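Pcza361.24 (Amycolatopsis orientalis, PDB 3G2M) probably transfers a methyl group from S-adenosyl-L-methionine to an amino nitrogen of a glycopeptide, a tailoring step in the biosynthesis of glycopeptide antibiotics. Local coordinates at residues A109-L112 with V116-A119; L87-G92 with S143-D148. One frame throughout, in Å; residues are numbered along the deposited sequence.

Interaction 1 of 2, residues A109-L112 with V116-A119; sequences ALEL and VLAA
E111 packs against V116 and L117 in a van der Waals contact between strand and helix at the carboxyl end of strand 107-111, the second strand of the Rossmann-like fold of class I methyltransferases, where the chain turns into helix 114-125. An acidic residue at this end of the second strand is a hallmark of the family, in which it commonly grips the ribose hydroxyls of the cofactor; E111 is seen to bind S-adenosyl-L-methionine and S-adenosyl-L-homocysteine in this protein, although neither is bound to this chain. The carbon part of the acid does most of the touching. Its CG stands anti to the backbone N (chi1 170°), which carries the chain out toward the first turns of the helix and sets E111 CG 3.9 Å from L117 CG. A bend at chi2 (53°) then turns the carboxylate along V116, with E111 OE2 4.0 Å from V116 CB. E111 and L117 slide past each other in opposite directions, E111 CB lying 3.8 Å from L117 CD2. V116 instead crosses the acid at about a right angle, its CG1 4.0 Å from E111 CG. The carboxylate is held from outside the contact: OE1 accepts a hydrogen bond from the backbone N of G92, and OE2 one from the N of S113, two grips that should limit its rotation. L117 also packs on L137 and Q139 of strand 135-139, so this one leucine bridges the two strands. The other branch of L117 meets backbone rather than side chain, placing its CD1 3.6 Å from E111 O.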
ATOM      1  N   ALA A 109       2.145  16.488  22.729  1.00 35.33           N
ATOM      2  CA  ALA A 109       1.492  16.345  21.436  1.00 35.05           C
ATOM      3  C   ALA A 109       2.472  16.759  20.346  1.00 34.65           C
ATOM      4  O   ALA A 109       2.952  17.886  20.335  1.00 34.28           O
ATOM      5  CB  ALA A 109       0.232  17.176  21.387  1.00 35.31           C
ATOM      6  N   LEU A 110       2.781  15.825  19.451  1.00 33.78           N
ATOM      7  CA  LEU A 110       3.754  16.047  18.385  1.00 33.15           C
ATOM      8  C   LEU A 110       3.047  16.268  17.052  1.00 32.69           C
ATOM      9  O   LEU A 110       2.198  15.469  16.658  1.00 32.18           O
ATOM     10  CB  LEU A 110       4.689  14.834  18.272  1.00 33.45           C
ATOM     11  CG  LEU A 110       5.816  14.908  17.238  1.00 33.72           C
ATOM     12  CD1 LEU A 110       7.089  15.393  17.910  1.00 36.12           C
ATOM     13  CD2 LEU A 110       6.053  13.568  16.567  1.00 35.08           C
ATOM     14  N   GLU A 111       3.421  17.328  16.341  1.00 32.23           N
ATOM     15  CA  GLU A 111       2.740  17.678  15.102  1.00 32.07           C
ATOM     16  C   GLU A 111       3.728  18.299  14.118  1.00 32.46           C
ATOM     17  O   GLU A 111       4.605  19.073  14.514  1.00 31.62           O
ATOM     18  CB  GLU A 111       1.553  18.610  15.404  1.00 32.26           C
ATOM     19  CG  GLU A 111       0.857  19.261  14.208  1.00 32.48           C
ATOM     20  CD  GLU A 111       0.421  18.273  13.140  1.00 31.20           C
ATOM     21  OE1 GLU A 111      -0.027  17.162  13.488  1.00 32.51           O
ATOM     22  OE2 GLU A 111       0.531  18.613  11.945  1.00 31.44           O
ATOM     23  N   LEU A 112       3.585  17.948  12.841  1.00 32.42           N
ATOM     24  CA  LEU A 112       4.526  18.366  11.809  1.00 33.50           C
ATOM     25  C   LEU A 112       4.312  19.801  11.323  1.00 33.36           C
ATOM     26  O   LEU A 112       5.282  20.535  11.103  1.00 33.26           O
ATOM     27  CB  LEU A 112       4.468  17.399  10.620  1.00 33.65           C
ATOM     28  CG  LEU A 112       5.494  17.568   9.487  1.00 34.73           C
ATOM     29  CD1 LEU A 112       6.912  17.337   9.976  1.00 36.05           C
ATOM     30  CD2 LEU A 112       5.164  16.622   8.336  1.00 34.78           C
ATOM     31  N   VAL A 116      -0.861  24.206  11.726  1.00 34.68           N
ATOM     32  CA  VAL A 116      -1.715  23.381  12.587  1.00 34.48           C
ATOM     33  C   VAL A 116      -1.333  23.598  14.059  1.00 34.26           C
ATOM     34  O   VAL A 116      -2.206  23.782  14.906  1.00 33.98           O
ATOM     35  CB  VAL A 116      -1.699  21.881  12.168  1.00 34.42           C
ATOM     36  CG1 VAL A 116      -2.581  21.053  13.076  1.00 34.88           C
ATOM     37  CG2 VAL A 116      -2.179  21.722  10.720  1.00 34.55           C
ATOM     38  N   LEU A 117      -0.030  23.624  14.345  1.00 34.31           N
ATOM     39  CA  LEU A 117       0.465  23.901  15.698  1.00 34.53           C
ATOM     40  C   LEU A 117       0.047  25.262  16.235  1.00 34.91           C
ATOM     41  O   LEU A 117      -0.290  25.392  17.411  1.00 34.60           O
ATOM     42  CB  LEU A 117       1.986  23.788  15.754  1.00 34.60           C
ATOM     43  CG  LEU A 117       2.545  22.380  15.932  1.00 34.58           C
ATOM     44  CD1 LEU A 117       4.030  22.428  15.693  1.00 35.59           C
ATOM     45  CD2 LEU A 117       2.233  21.825  17.324  1.00 35.56           C
ATOM     46  N   ALA A 118       0.100  26.274  15.372  1.00 35.21           N
ATOM     47  CA  ALA A 118      -0.359  27.617  15.716  1.00 36.03           C
ATOM     48  C   ALA A 118      -1.830  27.609  16.122  1.00 36.39           C
ATOM     49  O   ALA A 118      -2.195  28.178  17.148  1.00 36.35           O
ATOM     50  CB  ALA A 118      -0.138  28.562  14.548  1.00 35.80           C
ATOM     51  N   ALA A 119      -2.656  26.937  15.318  1.00 37.43           N
ATOM     52  CA  ALA A 119      -4.083  26.781  15.595  1.00 38.56           C
ATOM     53  C   ALA A 119      -4.346  25.959  16.861  1.00 39.27           C
ATOM     54  O   ALA A 119      -5.319  26.209  17.578  1.00 39.29           O
ATOM     55  CB  ALA A 119      -4.792  26.165  14.397  1.00 38.61           C
TER

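Interaction 2 of 2, residues L87-G92 with S143-D148; sequences LELAAG and SAFALD
L89 and L87 of strand 86-89 meet F145 and L147 of the loop between strands 135-139 and 151-156 in a purely apolar contact. A CH-pi interaction forms its centre: L89 CD2 sits over one face of the F145 ring, 3.9 Å from the centroid and 29° off the normal, displaced toward the far end of the ring, where L89 CD2 is 3.5 Å from F145 CZ. The leucine and the phenylalanine cross at about a right angle. F145 has its CG between backbone N and carbonyl carbon (chi1 62°), and from there the ring projects inward to the strand.

The remaining contacts are apolar and divide the two branches of L87. CD2 approaches the ring obliquely, 3.8 Å from F145 CE1, while CD1 reaches L147 tip to tip, L87 CD1 lying 3.9 Å from L147 CD1. L87 and L89, two residues apart on the strand, thus point to the same side of the sheet.

Helix 166-179 joins this layer, with L172 and V176 on L89; its H179 ring meets F145 with the planes inclined at about 35°, and H179 NE2 hydrogen-bonds the backbone N of L147. Strand 86-89 belongs to the parallel-strand core of the Rossmann-like fold, and the loop packed on it follows strand 135-139 and carries cofactor-binding D141 and M142.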
ATOM      1  N   LEU A  87       2.765  10.383  25.035  1.00 35.31           N
ATOM      2  CA  LEU A  87       3.153  11.000  23.781  1.00 34.26           C
ATOM      3  C   LEU A  87       2.094  10.711  22.715  1.00 33.79           C
ATOM      4  O   LEU A  87       1.821   9.555  22.405  1.00 33.51           O
ATOM      5  CB  LEU A  87       4.532  10.492  23.341  1.00 34.58           C
ATOM      6  CG  LEU A  87       5.078  10.968  21.993  1.00 33.35           C
ATOM      7  CD1 LEU A  87       5.265  12.490  21.959  1.00 33.54           C
ATOM      8  CD2 LEU A  87       6.381  10.249  21.691  1.00 34.09           C
ATOM      9  N   GLU A  88       1.475  11.760  22.183  1.00 33.44           N
ATOM     10  CA  GLU A  88       0.530  11.599  21.077  1.00 33.27           C
ATOM     11  C   GLU A  88       1.169  12.051  19.765  1.00 33.29           C
ATOM     12  O   GLU A  88       1.547  13.209  19.618  1.00 32.68           O
ATOM     13  CB  GLU A  88      -0.778  12.354  21.327  1.00 32.96           C
ATOM     14  CG  GLU A  88      -1.821  12.127  20.232  1.00 32.99           C
ATOM     15  CD  GLU A  88      -2.997  13.080  20.296  1.00 34.01           C
ATOM     16  OE1 GLU A  88      -3.135  13.816  21.296  1.00 35.21           O
ATOM     17  OE2 GLU A  88      -3.799  13.086  19.339  1.00 35.00           O
ATOM     18  N   LEU A  89       1.282  11.119  18.821  1.00 33.29           N
ATOM     19  CA  LEU A  89       1.930  11.387  17.535  1.00 33.22           C
ATOM     20  C   LEU A  89       0.923  11.912  16.536  1.00 33.36           C
ATOM     21  O   LEU A  89      -0.198  11.393  16.443  1.00 33.40           O
ATOM     22  CB  LEU A  89       2.602  10.124  16.976  1.00 33.00           C
ATOM     23  CG  LEU A  89       3.569   9.397  17.910  1.00 33.99           C
ATOM     24  CD1 LEU A  89       3.965   8.030  17.344  1.00 33.14           C
ATOM     25  CD2 LEU A  89       4.809  10.240  18.207  1.00 34.61           C
ATOM     26  N   ALA A  90       1.345  12.928  15.783  1.00 33.20           N
ATOM     27  CA  ALA A  90       0.530  13.574  14.754  1.00 33.77           C
ATOM     28  C   ALA A  90      -0.798  14.047  15.341  1.00 34.05           C
ATOM     29  O   ALA A  90      -1.875  13.679  14.860  1.00 33.59           O
ATOM     30  CB  ALA A  90       0.323  12.636  13.550  1.00 33.74           C
ATOM     31  N   ALA A  91      -0.703  14.859  16.397  1.00 34.71           N
ATOM     32  CA  ALA A  91      -1.866  15.242  17.201  1.00 35.56           C
ATOM     33  C   ALA A  91      -2.795  16.238  16.498  1.00 36.57           C
ATOM     34  O   ALA A  91      -3.926  16.490  16.953  1.00 36.26           O
ATOM     35  CB  ALA A  91      -1.409  15.799  18.543  1.00 35.53           C
ATOM     36  N   GLY A  92      -2.324  16.790  15.386  1.00 37.60           N
ATOM     37  CA  GLY A  92      -3.101  17.743  14.623  1.00 39.61           C
ATOM     38  C   GLY A  92      -3.450  18.922  15.505  1.00 41.11           C
ATOM     39  O   GLY A  92      -2.564  19.574  16.058  1.00 40.62           O
ATOM     40  N   SER A 143       7.248   9.983  11.517  1.00 32.92           N
ATOM     41  CA  SER A 143       8.041   8.931  10.863  1.00 32.13           C
ATOM     42  C   SER A 143       9.537   8.987  11.224  1.00 31.78           C
ATOM     43  O   SER A 143      10.291   8.050  10.948  1.00 31.26           O
ATOM     44  CB  SER A 143       7.856   8.972   9.342  1.00 32.20           C
ATOM     45  OG  SER A 143       8.541  10.069   8.762  1.00 33.05           O
ATOM     46  N   ALA A 144       9.960  10.086  11.840  1.00 31.15           N
ATOM     47  CA  ALA A 144      11.358  10.255  12.241  1.00 31.06           C
ATOM     48  C   ALA A 144      11.434  11.388  13.252  1.00 31.21           C
ATOM     49  O   ALA A 144      11.651  12.539  12.885  1.00 31.52           O
ATOM     50  CB  ALA A 144      12.230  10.558  11.030  1.00 31.22           C
ATOM     51  N   PHE A 145      11.197  11.067  14.515  1.00 31.09           N
ATOM     52  CA  PHE A 145      11.265  12.067  15.586  1.00 31.02           C
ATOM     53  C   PHE A 145      12.235  11.626  16.674  1.00 30.98           C
ATOM     54  O   PHE A 145      12.564  10.443  16.794  1.00 30.25           O
ATOM     55  CB  PHE A 145       9.870  12.354  16.176  1.00 31.07           C
ATOM     56  CG  PHE A 145       9.215  11.154  16.815  1.00 31.65           C
ATOM     57  CD1 PHE A 145       9.315  10.940  18.190  1.00 32.03           C
ATOM     58  CD2 PHE A 145       8.502  10.235  16.048  1.00 32.19           C
ATOM     59  CE1 PHE A 145       8.724   9.839  18.783  1.00 31.39           C
ATOM     60  CE2 PHE A 145       7.902   9.132  16.638  1.00 31.06           C
ATOM     61  CZ  PHE A 145       8.023   8.925  18.006  1.00 32.08           C
ATOM     62  N   ALA A 146      12.676  12.594  17.474  1.00 31.17           N
ATOM     63  CA  ALA A 146      13.626  12.345  18.537  1.00 31.52           C
ATOM     64  C   ALA A 146      13.441  13.415  19.600  1.00 31.97           C
ATOM     65  O   ALA A 146      13.607  14.602  19.325  1.00 31.66           O
ATOM     66  CB  ALA A 146      15.043  12.374  17.988  1.00 31.39           C
ATOM     67  N   LEU A 147      13.081  12.981  20.800  1.00 32.90           N
ATOM     68  CA  LEU A 147      12.882  13.875  21.934  1.00 34.31           C
ATOM     69  C   LEU A 147      13.828  13.515  23.057  1.00 34.90           C
ATOM     70  O   LEU A 147      14.328  12.392  23.116  1.00 34.81           O
ATOM     71  CB  LEU A 147      11.438  13.780  22.445  1.00 34.34           C
ATOM     72  CG  LEU A 147      10.338  13.987  21.402  1.00 35.10           C
ATOM     73  CD1 LEU A 147       8.972  13.701  21.986  1.00 36.68           C
ATOM     74  CD2 LEU A 147      10.411  15.393  20.847  1.00 36.29           C
ATOM     75  N   ASP A 148      14.056  14.474  23.951  1.00 35.74           N
ATOM     76  CA  ASP A 148      14.859  14.256  25.149  1.00 36.82           C
ATOM     77  C   ASP A 148      13.958  13.759  26.292  1.00 37.22           C
ATOM     78  O   ASP A 148      14.028  14.238  27.430  1.00 37.42           O
ATOM     79  CB  ASP A 148      15.593  15.546  25.527  1.00 37.10           C
ATOM     80  CG  ASP A 148      16.637  15.333  26.610  1.00 38.71           C
ATOM     81  OD1 ASP A 148      17.129  14.189  26.767  1.00 40.24           O
ATOM     82  OD2 ASP A 148      16.956  16.315  27.314  1.00 40.48           O
TER

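In the fold
Interactions 1 and 2 each use one of two neighbouring parallel strands of one sheet, 107-111 and 86-89, and their centres are 10 Å apart. Probable backbone hydrogen bonds join them, L110 N to E88 O and L110 O to A91 N, and A109 packs on A91. Interaction 2 is the more buried and wholly hydrocarbon and aromatic, fastening a distant loop to the sheet. Interaction 1 is partly buried, local in sequence, and mixes aliphatic packing with a cofactor-binding carboxylate. The two also meet at the loop that follows strand 86-89, where V116 CG1 packs 3.3 Å from G92 O.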